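Local coordinates for CRISPR-associated protein CasA/Cse1 (PDB 4AN8) that serves as a subunit of the Cascade ribonucleoprotein complex of CRISPR adaptive immunity, where it probably takes part in selecting foreign DNA, at residues 125-129 / 160-164; 129-133 / 355-359; 164-170 / 182-188; 247-253 / 264-270; 295-299 / 345-350. All coordinates share one frame; numbering follows the deposited sequence.

Contact 1 of 5, residues 125-129 / 160-164; sequences WSKLL and ALLVH. With ACT (acetate ion), chain C; ACT (acetate ion), chain D.
A short 3-10 turn, residues 125-128, packs across one side of helix 154-167, with Leu128 set between Ala160 and His164, one helical turn apart. CB of Leu128 lies 3.9 Å from CB of Ala160. CD1 lies near Leu161 N of the helix, and CD2 further along it, 3.7 Å from CD2 of His164, the two side chains crossing at about a right angle. In Leu128, chi1 -66° and chi2 176° together lay CD1 and CD2 along the helix. Ala160 offers a single methyl that receives three neighbours. Besides Leu128, CD2 of Leu129 comes within 3.8 Å of Ala160 CB, and the indole of Trp125 meets the same CB with the edge of its six-membered ring, CZ3 at 4.0 Å and nearly in the ring plane. The three side chains converge on this one methyl in a corner that strands 250-256 and 261-273 help to cover: Leu254 and Met264 touch Leu128, and Val252 touches Leu161. The polar side of the contact gathers around His164, whose CG is anti to its backbone N (chi1 -170°), which carries the ring out toward the turn. Its NE2 is hydrogen-bonded to Tyr266 OH, whereas ND1 makes only weak bonds to the acetate of chain C, probably from the crystallisation liquor, at 3.3 Å to OXT. Leu128 O stands 2.8 Å from the other acetate oxygen, O. Lys127 NZ extends to the acetate of chain D, probably of the same origin, through another weak bond.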
# COMPACT_ATOMS: atom_id res chain seq x y z
N TRP A 125 -1.59 -11.47 -21.46
CA TRP A 125 -2.10 -11.04 -20.16
C TRP A 125 -0.97 -10.69 -19.22
O TRP A 125 -1.18 -9.99 -18.23
CB TRP A 125 -3.02 -12.10 -19.54
CG TRP A 125 -2.33 -13.30 -18.97
CD1 TRP A 125 -1.87 -14.38 -19.65
CD2 TRP A 125 -2.07 -13.56 -17.58
NE1 TRP A 125 -1.32 -15.29 -18.79
CE2 TRP A 125 -1.43 -14.82 -17.51
CE3 TRP A 125 -2.32 -12.85 -16.40
CZ2 TRP A 125 -1.02 -15.39 -16.29
CZ3 TRP A 125 -1.92 -13.43 -15.17
CH2 TRP A 125 -1.27 -14.68 -15.14
N SER A 126 0.24 -11.15 -19.53
CA SER A 126 1.40 -10.85 -18.69
C SER A 126 1.62 -9.34 -18.51
O SER A 126 2.20 -8.92 -17.51
CB SER A 126 2.65 -11.50 -19.26
OG SER A 126 2.88 -11.04 -20.58
N LYS A 127 1.17 -8.53 -19.47
CA LYS A 127 1.25 -7.07 -19.39
C LYS A 127 0.43 -6.48 -18.20
O LYS A 127 0.67 -5.35 -17.76
CB LYS A 127 0.78 -6.46 -20.71
CG LYS A 127 0.51 -4.97 -20.64
CD LYS A 127 1.74 -4.13 -21.02
CE LYS A 127 1.46 -2.63 -20.96
NZ LYS A 127 2.42 -1.86 -21.78
N LEU A 128 -0.53 -7.24 -17.69
CA LEU A 128 -1.31 -6.82 -16.53
C LEU A 128 -0.50 -6.87 -15.25
O LEU A 128 -0.86 -6.24 -14.25
CB LEU A 128 -2.52 -7.72 -16.37
CG LEU A 128 -3.57 -7.64 -17.48
CD1 LEU A 128 -4.66 -8.67 -17.22
CD2 LEU A 128 -4.14 -6.22 -17.62
N LEU A 129 0.60 -7.62 -15.28
CA LEU A 129 1.38 -7.89 -14.08
C LEU A 129 2.59 -6.97 -13.96
O LEU A 129 3.17 -6.55 -14.96
CB LEU A 129 1.86 -9.34 -14.06
CG LEU A 129 0.83 -10.45 -14.08
CD1 LEU A 129 1.53 -11.77 -14.25
CD2 LEU A 129 -0.00 -10.43 -12.81
N ALA A 160 -5.29 -10.19 -11.85
CA ALA A 160 -4.32 -9.40 -12.58
C ALA A 160 -5.00 -8.14 -13.14
O ALA A 160 -4.44 -7.05 -13.12
CB ALA A 160 -3.73 -10.23 -13.69
N LEU A 161 -6.24 -8.29 -13.62
CA LEU A 161 -7.00 -7.13 -14.09
C LEU A 161 -7.09 -6.07 -12.99
O LEU A 161 -6.78 -4.91 -13.21
CB LEU A 161 -8.40 -7.56 -14.52
CG LEU A 161 -9.38 -6.44 -14.90
CD1 LEU A 161 -8.82 -5.54 -16.01
CD2 LEU A 161 -10.75 -7.03 -15.28
N LEU A 162 -7.51 -6.50 -11.81
CA LEU A 162 -7.74 -5.59 -10.70
C LEU A 162 -6.45 -4.92 -10.31
O LEU A 162 -6.42 -3.73 -10.06
CB LEU A 162 -8.26 -6.35 -9.50
CG LEU A 162 -9.75 -6.36 -9.25
CD1 LEU A 162 -9.95 -6.95 -7.83
CD2 LEU A 162 -10.33 -4.95 -9.33
N VAL A 163 -5.37 -5.69 -10.24
CA VAL A 163 -4.12 -5.09 -9.87
C VAL A 163 -3.75 -4.01 -10.89
O VAL A 163 -3.39 -2.89 -10.52
CB VAL A 163 -2.99 -6.14 -9.76
CG1 VAL A 163 -1.61 -5.45 -9.76
CG2 VAL A 163 -3.22 -7.02 -8.49
N HIS A 164 -3.86 -4.34 -12.17
CA HIS A 164 -3.40 -3.41 -13.21
C HIS A 164 -4.16 -2.09 -13.19
O HIS A 164 -3.56 -1.05 -13.39
CB HIS A 164 -3.51 -4.06 -14.59
CG HIS A 164 -2.85 -3.28 -15.69
ND1 HIS A 164 -1.49 -3.07 -15.74
CD2 HIS A 164 -3.37 -2.68 -16.79
CE1 HIS A 164 -1.20 -2.36 -16.81
NE2 HIS A 164 -2.32 -2.10 -17.46
C ACT C . 1.24 -3.37 -13.09
O ACT C . 0.20 -4.06 -12.88
OXT ACT C . 1.50 -3.10 -14.31
CH3 ACT C . 2.12 -2.90 -11.94
C ACT D . 0.98 1.47 -19.57
O ACT D . 0.40 1.27 -18.46
OXT ACT D . 0.55 0.80 -20.56
CH3 ACT D . 2.12 2.45 -19.70

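Contact 2 of 5, residues 129-133 / 355-359; sequences LPELA and VLDIR
The chain of residues 129-133, without regular structure, runs past strand 354-364 and is tied to it by one backbone hydrogen bond, from Ala133 N to Val355 O at 3.1 Å and 156° at the hydrogen. The same carbonyl oxygen also receives a CA-H...O contact from Leu132, with CA 3.6 Å away. The side chains of Pro130 and Leu132 lie over the strand beside this junction. CB of the Pro130 ring presses on CD1 of Ile358 at 3.4 Å, closer than two carbons normally pack, and CG of the same ring is almost as near, so the methyl meets the CB-CG edge of the ring. Ile358 reaches there because CG1 is anti to its carbonyl carbon (chi1 -80°). Leu132 sends CD1 over the strand backbone, to 3.5 Å from CA of Asp357, and that methyl also touches CG1 of Val355 at 4.0 Å. Val355 also packs against Pro169 and Gln348, and Ile358 against Pro50 and Leu51 of helix 50-67. Where Leu132 crosses, Leu356 and Asp357 both face Val349 of the adjoining strand 342-351: a classic beta bulge, on an edge strand of a three-stranded antiparallel sheet.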
# COMPACT_ATOMS: atom_id res chain seq x y z
N LEU A 129 0.60 -7.62 -15.28
CA LEU A 129 1.38 -7.89 -14.08
C LEU A 129 2.59 -6.97 -13.96
O LEU A 129 3.17 -6.55 -14.96
CB LEU A 129 1.86 -9.34 -14.06
CG LEU A 129 0.83 -10.45 -14.08
CD1 LEU A 129 1.53 -11.77 -14.25
CD2 LEU A 129 -0.00 -10.43 -12.81
N PRO A 130 2.99 -6.66 -12.73
CA PRO A 130 4.19 -5.86 -12.50
C PRO A 130 5.43 -6.57 -13.03
O PRO A 130 5.59 -7.76 -12.78
CB PRO A 130 4.25 -5.74 -10.97
CG PRO A 130 3.46 -6.92 -10.48
CD PRO A 130 2.35 -7.08 -11.48
N GLU A 131 6.25 -5.84 -13.79
CA GLU A 131 7.54 -6.32 -14.26
C GLU A 131 8.60 -5.71 -13.38
O GLU A 131 8.94 -4.54 -13.54
CB GLU A 131 7.79 -5.88 -15.69
CG GLU A 131 7.11 -6.71 -16.75
CD GLU A 131 7.11 -6.02 -18.10
OE1 GLU A 131 7.63 -4.88 -18.18
OE2 GLU A 131 6.59 -6.60 -19.07
N LEU A 132 9.11 -6.50 -12.44
CA LEU A 132 10.13 -6.01 -11.52
C LEU A 132 11.42 -5.67 -12.28
O LEU A 132 11.98 -6.51 -12.98
CB LEU A 132 10.38 -7.02 -10.40
CG LEU A 132 9.33 -7.06 -9.29
CD1 LEU A 132 8.87 -5.66 -8.90
CD2 LEU A 132 8.13 -7.95 -9.65
N ALA A 133 11.88 -4.42 -12.13
CA ALA A 133 13.04 -3.91 -12.85
C ALA A 133 12.80 -3.91 -14.36
O ALA A 133 11.90 -3.24 -14.86
CB ALA A 133 14.29 -4.72 -12.51
N VAL A 355 8.64 -0.22 -12.24
CA VAL A 355 8.30 -0.70 -10.92
C VAL A 355 9.52 -1.45 -10.39
O VAL A 355 9.84 -2.52 -10.89
CB VAL A 355 7.03 -1.61 -10.96
CG1 VAL A 355 6.81 -2.31 -9.63
CG2 VAL A 355 5.77 -0.78 -11.36
N LEU A 356 10.20 -0.89 -9.39
CA LEU A 356 11.43 -1.51 -8.88
C LEU A 356 11.17 -2.67 -7.93
O LEU A 356 12.01 -3.56 -7.77
CB LEU A 356 12.29 -0.48 -8.14
CG LEU A 356 12.76 0.73 -8.94
CD1 LEU A 356 13.60 1.63 -8.06
CD2 LEU A 356 13.53 0.30 -10.19
N ASP A 357 10.02 -2.64 -7.27
CA ASP A 357 9.78 -3.57 -6.18
C ASP A 357 8.35 -3.45 -5.68
O ASP A 357 7.68 -2.43 -5.90
CB ASP A 357 10.77 -3.31 -5.03
CG ASP A 357 10.90 -4.48 -4.06
OD1 ASP A 357 10.66 -5.65 -4.46
OD2 ASP A 357 11.27 -4.24 -2.89
N ILE A 358 7.91 -4.49 -4.99
CA ILE A 358 6.57 -4.54 -4.44
C ILE A 358 6.72 -5.00 -2.99
O ILE A 358 7.42 -5.96 -2.71
CB ILE A 358 5.73 -5.47 -5.32
CG1 ILE A 358 5.28 -4.69 -6.54
CG2 ILE A 358 4.55 -5.99 -4.61
CD1 ILE A 358 5.00 -5.55 -7.71
N ARG A 359 6.10 -4.28 -2.07
CA ARG A 359 6.38 -4.51 -0.65
C ARG A 359 5.14 -4.57 0.22
O ARG A 359 4.17 -3.83 -0.01
CB ARG A 359 7.33 -3.43 -0.12
CG ARG A 359 8.79 -3.84 -0.22
CD ARG A 359 9.75 -2.67 -0.18
NE ARG A 359 9.61 -1.83 1.01
CZ ARG A 359 10.24 -0.66 1.16
NH1 ARG A 359 11.04 -0.23 0.19
NH2 ARG A 359 10.07 0.07 2.26

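Contact 3 of 5, residues 164-170 / 182-188; sequences HQAFAPG and KDAPVAR. With ACT (acetate ion), chain C.
One face of the Phe167 ring is covered by CG2 of Val186, a CH-pi contact with the methyl 4.2 Å from the ring centroid and 17° off its normal. CG2 occupies the position between the backbone N and carbonyl carbon of Val186, and there it also packs on Ala166 CB. The His164 ring carries CB of Ala168 over one face, toward the rim. At the edge of the Arg188 guanidinium lies the Asp183 carboxylate, gripped side-on: NE bonds OD2 at 2.6 Å, within the guanidinium plane but from above the carboxylate plane, and NH2 bonds OD1 from its syn side. The remaining anti lone pair of OD1 takes Gly170 N at 2.6 Å, nearly straight at 168°. Backbone bonds join the end of helix 154-167 to the loop as well. Val186 N, inside the type I turn Ala184-Ala187, donates to Ala166 O at 3.0 Å, and Ala184 N donates to Ala168 O at 2.7 Å. CB of Ala184 sits among the carbonyl oxygens of Gln165, Ala166 and Ala168, 3.3 Å from each. Beyond the loop, Gln348 NE2 binds the carbonyls of both Phe167 and Ala187. With OD1 held by two donors and OD2 by a third, the Asp183 carboxylate is fixed in place and would be expected to stay ionised beside Arg188.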
# COMPACT_ATOMS: atom_id res chain seq x y z
N HIS A 164 -3.86 -4.34 -12.17
CA HIS A 164 -3.40 -3.41 -13.21
C HIS A 164 -4.16 -2.09 -13.19
O HIS A 164 -3.56 -1.05 -13.39
CB HIS A 164 -3.51 -4.06 -14.59
CG HIS A 164 -2.85 -3.28 -15.69
ND1 HIS A 164 -1.49 -3.07 -15.74
CD2 HIS A 164 -3.37 -2.68 -16.79
CE1 HIS A 164 -1.20 -2.36 -16.81
NE2 HIS A 164 -2.32 -2.10 -17.46
N GLN A 165 -5.46 -2.14 -12.93
CA GLN A 165 -6.30 -0.94 -12.90
C GLN A 165 -5.97 -0.01 -11.73
O GLN A 165 -6.26 1.20 -11.79
CB GLN A 165 -7.80 -1.31 -12.86
CG GLN A 165 -8.31 -2.08 -14.08
CD GLN A 165 -8.29 -1.23 -15.36
OE1 GLN A 165 -7.46 -0.34 -15.49
NE2 GLN A 165 -9.21 -1.48 -16.26
N ALA A 166 -5.41 -0.56 -10.65
CA ALA A 166 -5.10 0.29 -9.50
C ALA A 166 -3.65 0.78 -9.55
O ALA A 166 -3.36 1.91 -9.14
CB ALA A 166 -5.38 -0.44 -8.18
N PHE A 167 -2.75 -0.05 -10.09
CA PHE A 167 -1.31 0.20 -9.95
C PHE A 167 -0.50 0.49 -11.24
O PHE A 167 0.70 0.76 -11.16
CB PHE A 167 -0.66 -0.98 -9.22
CG PHE A 167 -1.04 -1.08 -7.77
CD1 PHE A 167 -0.43 -0.27 -6.83
CD2 PHE A 167 -2.00 -2.01 -7.35
CE1 PHE A 167 -0.79 -0.37 -5.49
CE2 PHE A 167 -2.36 -2.11 -6.03
CZ PHE A 167 -1.74 -1.29 -5.09
N ALA A 168 -1.13 0.40 -12.42
CA ALA A 168 -0.37 0.68 -13.65
C ALA A 168 0.27 2.06 -13.58
O ALA A 168 -0.42 3.08 -13.41
CB ALA A 168 -1.26 0.58 -14.90
N PRO A 169 1.60 2.10 -13.68
CA PRO A 169 2.34 3.36 -13.83
C PRO A 169 2.10 3.96 -15.22
O PRO A 169 1.91 3.21 -16.18
CB PRO A 169 3.81 2.92 -13.67
CG PRO A 169 3.80 1.48 -14.08
CD PRO A 169 2.49 0.94 -13.59
N GLY A 170 2.08 5.29 -15.31
CA GLY A 170 1.99 5.96 -16.59
C GLY A 170 3.17 5.61 -17.49
O GLY A 170 4.20 5.13 -17.02
N LYS A 182 -1.54 7.84 -18.31
CA LYS A 182 -1.26 8.37 -16.98
C LYS A 182 -1.18 7.23 -15.96
O LYS A 182 -1.61 6.11 -16.24
CB LYS A 182 -2.36 9.34 -16.55
CG LYS A 182 -2.58 10.49 -17.51
CD LYS A 182 -1.45 11.50 -17.47
CE LYS A 182 -1.64 12.61 -18.51
NZ LYS A 182 -1.46 12.12 -19.92
N ASP A 183 -0.66 7.55 -14.78
CA ASP A 183 -0.66 6.66 -13.63
C ASP A 183 -2.10 6.27 -13.27
O ASP A 183 -3.01 7.11 -13.25
CB ASP A 183 -0.08 7.37 -12.40
CG ASP A 183 1.43 7.51 -12.44
OD1 ASP A 183 2.09 6.94 -13.33
OD2 ASP A 183 1.96 8.19 -11.55
N ALA A 184 -2.28 4.99 -12.97
CA ALA A 184 -3.49 4.53 -12.33
C ALA A 184 -3.47 5.18 -10.96
O ALA A 184 -2.44 5.73 -10.55
CB ALA A 184 -3.50 3.02 -12.24
N PRO A 185 -4.61 5.15 -10.23
CA PRO A 185 -4.74 6.02 -9.05
C PRO A 185 -3.78 5.74 -7.90
O PRO A 185 -3.41 6.68 -7.19
CB PRO A 185 -6.18 5.77 -8.58
CG PRO A 185 -6.89 5.23 -9.74
CD PRO A 185 -5.88 4.49 -10.59
N VAL A 186 -3.42 4.49 -7.65
CA VAL A 186 -2.51 4.22 -6.55
C VAL A 186 -1.19 3.62 -7.00
O VAL A 186 -0.55 2.91 -6.26
CB VAL A 186 -3.17 3.38 -5.41
CG1 VAL A 186 -4.14 4.26 -4.60
CG2 VAL A 186 -3.86 2.14 -5.99
N ALA A 187 -0.77 3.94 -8.22
CA ALA A 187 0.54 3.52 -8.71
C ALA A 187 1.71 3.90 -7.78
O ALA A 187 2.65 3.11 -7.62
CB ALA A 187 0.78 4.08 -10.10
N ARG A 188 1.63 5.09 -7.19
CA ARG A 188 2.76 5.67 -6.44
C ARG A 188 2.68 5.56 -4.91
O ARG A 188 3.70 5.35 -4.26
CB ARG A 188 2.95 7.17 -6.79
CG ARG A 188 2.94 7.50 -8.27
CD ARG A 188 4.04 6.73 -8.98
NE ARG A 188 3.91 6.82 -10.44
CZ ARG A 188 4.82 6.38 -11.30
NH1 ARG A 188 5.95 5.79 -10.89
NH2 ARG A 188 4.60 6.51 -12.59
C ACT C . 1.24 -3.37 -13.09
O ACT C . 0.20 -4.06 -12.88
OXT ACT C . 1.50 -3.10 -14.31
CH3 ACT C . 2.12 -2.90 -11.94

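Contact 4 of 5, residues 247-253 / 264-270. With ACT (acetate ion), chain D.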
# COMPACT_ATOMS: atom_id res chain seq x y z
N TRP A 247 -11.40 2.64 -10.27
CA TRP A 247 -11.04 3.42 -11.44
C TRP A 247 -10.66 2.59 -12.68
O TRP A 247 -9.83 1.67 -12.59
CB TRP A 247 -9.85 4.31 -11.07
CG TRP A 247 -9.61 5.38 -12.06
CD1 TRP A 247 -8.74 5.34 -13.11
CD2 TRP A 247 -10.26 6.66 -12.11
NE1 TRP A 247 -8.80 6.53 -13.81
CE2 TRP A 247 -9.73 7.35 -13.22
CE3 TRP A 247 -11.25 7.27 -11.33
CZ2 TRP A 247 -10.14 8.64 -13.55
CZ3 TRP A 247 -11.66 8.55 -11.67
CH2 TRP A 247 -11.10 9.22 -12.78
N PRO A 248 -11.22 2.96 -13.86
CA PRO A 248 -10.80 2.28 -15.09
C PRO A 248 -9.56 2.93 -15.73
O PRO A 248 -9.70 3.75 -16.63
CB PRO A 248 -12.02 2.44 -16.00
CG PRO A 248 -12.56 3.79 -15.61
CD PRO A 248 -12.30 3.93 -14.11
N ALA A 249 -8.36 2.54 -15.29
CA ALA A 249 -7.14 3.23 -15.72
C ALA A 249 -6.71 2.85 -17.14
O ALA A 249 -6.05 3.63 -17.83
CB ALA A 249 -6.02 2.94 -14.77
N ARG A 250 -7.07 1.64 -17.56
CA ARG A 250 -6.72 1.18 -18.88
C ARG A 250 -7.94 0.52 -19.50
O ARG A 250 -8.80 0.03 -18.77
CB ARG A 250 -5.58 0.17 -18.79
CG ARG A 250 -4.28 0.74 -18.17
CD ARG A 250 -3.53 1.68 -19.16
NE ARG A 250 -2.26 2.12 -18.59
CZ ARG A 250 -2.14 3.15 -17.76
NH1 ARG A 250 -3.22 3.88 -17.43
NH2 ARG A 250 -0.96 3.48 -17.26
N GLY A 251 -8.00 0.51 -20.83
CA GLY A 251 -9.00 -0.29 -21.52
C GLY A 251 -8.46 -1.70 -21.61
O GLY A 251 -7.35 -1.93 -22.08
N VAL A 252 -9.24 -2.67 -21.14
CA VAL A 252 -8.81 -4.06 -21.21
C VAL A 252 -9.99 -4.89 -21.63
O VAL A 252 -11.13 -4.62 -21.21
CB VAL A 252 -8.33 -4.58 -19.83
CG1 VAL A 252 -8.02 -6.08 -19.92
CG2 VAL A 252 -7.11 -3.80 -19.34
N ARG A 253 -9.74 -5.89 -22.46
CA ARG A 253 -10.73 -6.92 -22.69
C ARG A 253 -10.09 -8.30 -22.74
O ARG A 253 -9.50 -8.68 -23.77
CB ARG A 253 -11.51 -6.70 -23.99
CG ARG A 253 -12.93 -7.18 -23.86
CD ARG A 253 -13.30 -8.20 -24.90
NE ARG A 253 -13.19 -7.69 -26.26
CZ ARG A 253 -13.43 -8.41 -27.35
NH1 ARG A 253 -13.80 -9.68 -27.23
NH2 ARG A 253 -13.30 -7.87 -28.55
N MET A 264 -5.30 -10.38 -24.41
CA MET A 264 -6.26 -9.33 -24.12
C MET A 264 -6.20 -8.22 -25.17
O MET A 264 -5.13 -7.91 -25.72
CB MET A 264 -5.96 -8.74 -22.73
CG MET A 264 -4.62 -8.06 -22.62
SD MET A 264 -4.32 -7.49 -20.91
CE MET A 264 -2.67 -6.82 -21.06
N GLY A 265 -7.36 -7.63 -25.46
CA GLY A 265 -7.42 -6.38 -26.18
C GLY A 265 -6.98 -5.35 -25.17
O GLY A 265 -7.21 -5.56 -23.97
N TYR A 266 -6.35 -4.27 -25.62
CA TYR A 266 -5.72 -3.31 -24.73
C TYR A 266 -5.70 -1.91 -25.34
O TYR A 266 -5.36 -1.74 -26.51
CB TYR A 266 -4.30 -3.77 -24.41
CG TYR A 266 -3.68 -3.06 -23.23
CD1 TYR A 266 -4.01 -3.43 -21.92
CD2 TYR A 266 -2.76 -2.03 -23.40
CE1 TYR A 266 -3.48 -2.79 -20.83
CE2 TYR A 266 -2.20 -1.37 -22.28
CZ TYR A 266 -2.58 -1.76 -21.00
OH TYR A 266 -2.05 -1.14 -19.87
N GLY A 267 -6.09 -0.91 -24.55
CA GLY A 267 -6.05 0.48 -24.97
C GLY A 267 -6.16 1.45 -23.80
O GLY A 267 -6.09 1.05 -22.66
N PRO A 268 -6.35 2.74 -24.09
CA PRO A 268 -6.60 3.73 -23.01
C PRO A 268 -7.98 3.38 -22.42
O PRO A 268 -8.74 2.76 -23.16
CB PRO A 268 -6.61 5.03 -23.78
CG PRO A 268 -7.17 4.63 -25.16
CD PRO A 268 -6.65 3.27 -25.43
N GLY A 269 -8.38 3.70 -21.19
CA GLY A 269 -7.81 4.66 -20.29
C GLY A 269 -8.86 5.76 -20.13
O GLY A 269 -9.04 6.54 -21.04
N VAL A 270 -9.56 5.83 -19.01
CA VAL A 270 -10.18 7.10 -18.64
C VAL A 270 -9.13 8.04 -18.05
O VAL A 270 -8.38 7.67 -17.14
CB VAL A 270 -11.37 6.96 -17.66
CG1 VAL A 270 -11.80 8.34 -17.15
CG2 VAL A 270 -12.53 6.29 -18.34
C ACT D . 0.98 1.47 -19.57
O ACT D . 0.40 1.27 -18.46
OXT ACT D . 0.55 0.80 -20.56
CH3 ACT D . 2.12 2.45 -19.70
O HOH W 1 -5.89 6.38 -17.47
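Val252 sets CG2 against the ring of Tyr266, 4.1 Å from CD1, on one side of the antiparallel beta hairpin formed by strands 250-256 and 261-273. The strand segments run at 165° to each other. Gly251 with Gly267 and Arg253 with Gly265 are the hydrogen-bonded pairs, each closed by two bonds, of which Gly251 N to Gly267 O is 2.7 Å; Val252 and Tyr266 form the non-hydrogen-bonded pair between them. CG1 of Val252 diverges along the same face toward SD of Met264. CG of Tyr266 is anti to its backbone N (chi1 -165°), and the ring leans toward Arg250, bringing OH to 3.3 Å from Arg250 CD. That hydroxyl is hydrogen-bonded to His164 of helix 154-167. The Arg250 guanidinium stands at 73° to the phenol ring and directs NE and NH2 at a single acetate oxygen, O of chain D, with NE at 2.8 Å. NH1 turns back to Ala249 O. Past the cis peptide before Gly269, the strand is joined to the inverse gamma turn centred on Pro248. Here Val270 N bonds Pro248 O, CG2 of Val270 lies 3.7 Å from CG of the Pro248 ring, and one water donates to both Ala249 O and Val270 O, 2.8 Å from each.

Contact 5 of 5, residues 295-299 / 345-350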
# COMPACT_ATOMS: atom_id res chain seq x y z
N LEU A 295 2.92 9.81 0.92
CA LEU A 295 3.90 8.87 1.45
C LEU A 295 4.05 7.74 0.45
O LEU A 295 3.09 7.29 -0.18
CB LEU A 295 3.52 8.33 2.83
CG LEU A 295 4.19 9.10 3.97
CD1 LEU A 295 3.65 10.55 3.97
CD2 LEU A 295 3.95 8.43 5.30
N ARG A 296 5.29 7.30 0.30
CA ARG A 296 5.66 6.49 -0.83
C ARG A 296 6.70 5.49 -0.33
O ARG A 296 7.54 5.84 0.48
CB ARG A 296 6.28 7.44 -1.86
CG ARG A 296 6.32 6.97 -3.26
CD ARG A 296 6.42 8.18 -4.17
NE ARG A 296 6.80 7.80 -5.52
CZ ARG A 296 6.53 8.54 -6.60
NH1 ARG A 296 5.86 9.69 -6.47
NH2 ARG A 296 6.91 8.12 -7.80
N LEU A 297 6.63 4.25 -0.76
CA LEU A 297 7.65 3.30 -0.36
C LEU A 297 8.93 3.61 -1.14
O LEU A 297 8.90 3.97 -2.31
CB LEU A 297 7.19 1.87 -0.60
CG LEU A 297 6.01 1.38 0.24
CD1 LEU A 297 5.40 0.11 -0.37
CD2 LEU A 297 6.39 1.14 1.71
N SER A 298 10.07 3.50 -0.47
CA SER A 298 11.33 3.86 -1.11
C SER A 298 12.30 2.68 -1.14
O SER A 298 12.33 1.85 -0.23
CB SER A 298 11.98 5.05 -0.43
OG SER A 298 13.28 5.24 -0.94
N GLU A 299 13.10 2.64 -2.20
CA GLU A 299 14.02 1.54 -2.45
C GLU A 299 14.91 1.20 -1.26
O GLU A 299 15.05 0.04 -0.90
CB GLU A 299 14.89 1.84 -3.68
CG GLU A 299 15.99 0.82 -3.89
CD GLU A 299 16.16 0.44 -5.35
OE1 GLU A 299 16.57 1.31 -6.15
OE2 GLU A 299 15.89 -0.73 -5.69
N VAL A 345 1.26 -2.04 5.48
CA VAL A 345 1.52 -1.07 4.43
C VAL A 345 1.78 -1.84 3.14
O VAL A 345 2.61 -2.74 3.11
CB VAL A 345 2.69 -0.15 4.74
CG1 VAL A 345 2.88 0.86 3.60
CG2 VAL A 345 2.46 0.58 6.09
N LEU A 346 1.04 -1.49 2.09
CA LEU A 346 1.13 -2.15 0.79
C LEU A 346 1.37 -1.13 -0.32
O LEU A 346 0.78 -0.06 -0.32
CB LEU A 346 -0.18 -2.90 0.48
CG LEU A 346 -0.75 -3.78 1.59
CD1 LEU A 346 -2.16 -4.28 1.22
CD2 LEU A 346 0.20 -4.93 1.91
N GLY A 347 2.23 -1.47 -1.27
CA GLY A 347 2.50 -0.57 -2.39
C GLY A 347 3.69 -0.98 -3.26
O GLY A 347 4.29 -2.03 -3.03
N GLN A 348 4.00 -0.16 -4.26
CA GLN A 348 5.10 -0.43 -5.17
C GLN A 348 6.20 0.55 -4.89
O GLN A 348 5.92 1.69 -4.55
CB GLN A 348 4.71 -0.18 -6.64
CG GLN A 348 3.38 -0.62 -7.01
CD GLN A 348 3.14 -0.55 -8.50
OE1 GLN A 348 3.21 -1.56 -9.19
NE2 GLN A 348 2.78 0.63 -9.00
N VAL A 349 7.44 0.13 -5.07
CA VAL A 349 8.53 1.08 -5.15
C VAL A 349 8.69 1.39 -6.63
O VAL A 349 8.89 0.47 -7.44
CB VAL A 349 9.86 0.51 -4.63
CG1 VAL A 349 10.92 1.62 -4.59
CG2 VAL A 349 9.65 -0.11 -3.27
N SER A 350 8.57 2.64 -7.00
CA SER A 350 8.55 2.91 -8.43
C SER A 350 9.49 4.01 -8.83
O SER A 350 10.02 4.74 -8.00
CB SER A 350 7.14 3.21 -8.93
OG SER A 350 6.73 4.50 -8.54
O HOH W 2 4.57 3.17 -2.70
O HOH W 3 8.64 4.41 -5.16
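Apolar packing centres on Leu297, which points into strand 342-351 and spreads its methyls along it. CD1 lies over the peptide of Gly347, 3.5 Å from its C, where the lack of a side chain lets the methyl settle close to the backbone. CD2 meets CG1 of Val345 at 4.0 Å, the two side chains lying alongside and pointing opposite ways. The torsion about the CA-CB bond of Leu297 (chi1 -66°) swings the branch away from the carbonyl carbon and toward the strand. Val349 answers from the other end: CG2 touches Leu297 CB, while CG1, anti to the backbone N (chi1 -173°), reaches to 3.4 Å from the backbone Glu299 N. The polar links run through water, with no direct hydrogen bond between the segments. One water accepts from Leu297 N at 3.0 Å and lies 2.7 Å from Gln348 O; a second accepts from Ser350 N at 2.6 Å, lies 2.9 Å from Leu297 O, and sits at the edge of the Arg296 guanidinium. Strand 342-351 is the middle one of its antiparallel sheet, between 191-195 and 354-364. Leu346 and Gln348 touch helix 50-67, Phe303 adjoins Leu297 and Val345, and Arg359 of strand 354-364 binds Ser298 O.

Overall arrangement
From the N terminus, contact 1 is the first to close, bringing residues 125-129 back to helix 154-167 across a loop that includes the unmodelled residues 134-147. Contact 2 leaves from the same stretch, sharing Leu129, but reaches strand 354-364 after 221 intervening residues, a span that encloses contacts 3, 4 and 5 in series. Contact 3 continues from His164 and closes the short excursion through strands 171-175 and 178-181; contact 4 is a local hairpin; contact 5 joins residues 295-299 to strand 342-351. Helix 154-167 links contacts 1 and 3 to the hairpin of contact 4, while Gln348 and Arg188 connect contact 3 with contact 5, whose sheet also contains the strand used by contact 2.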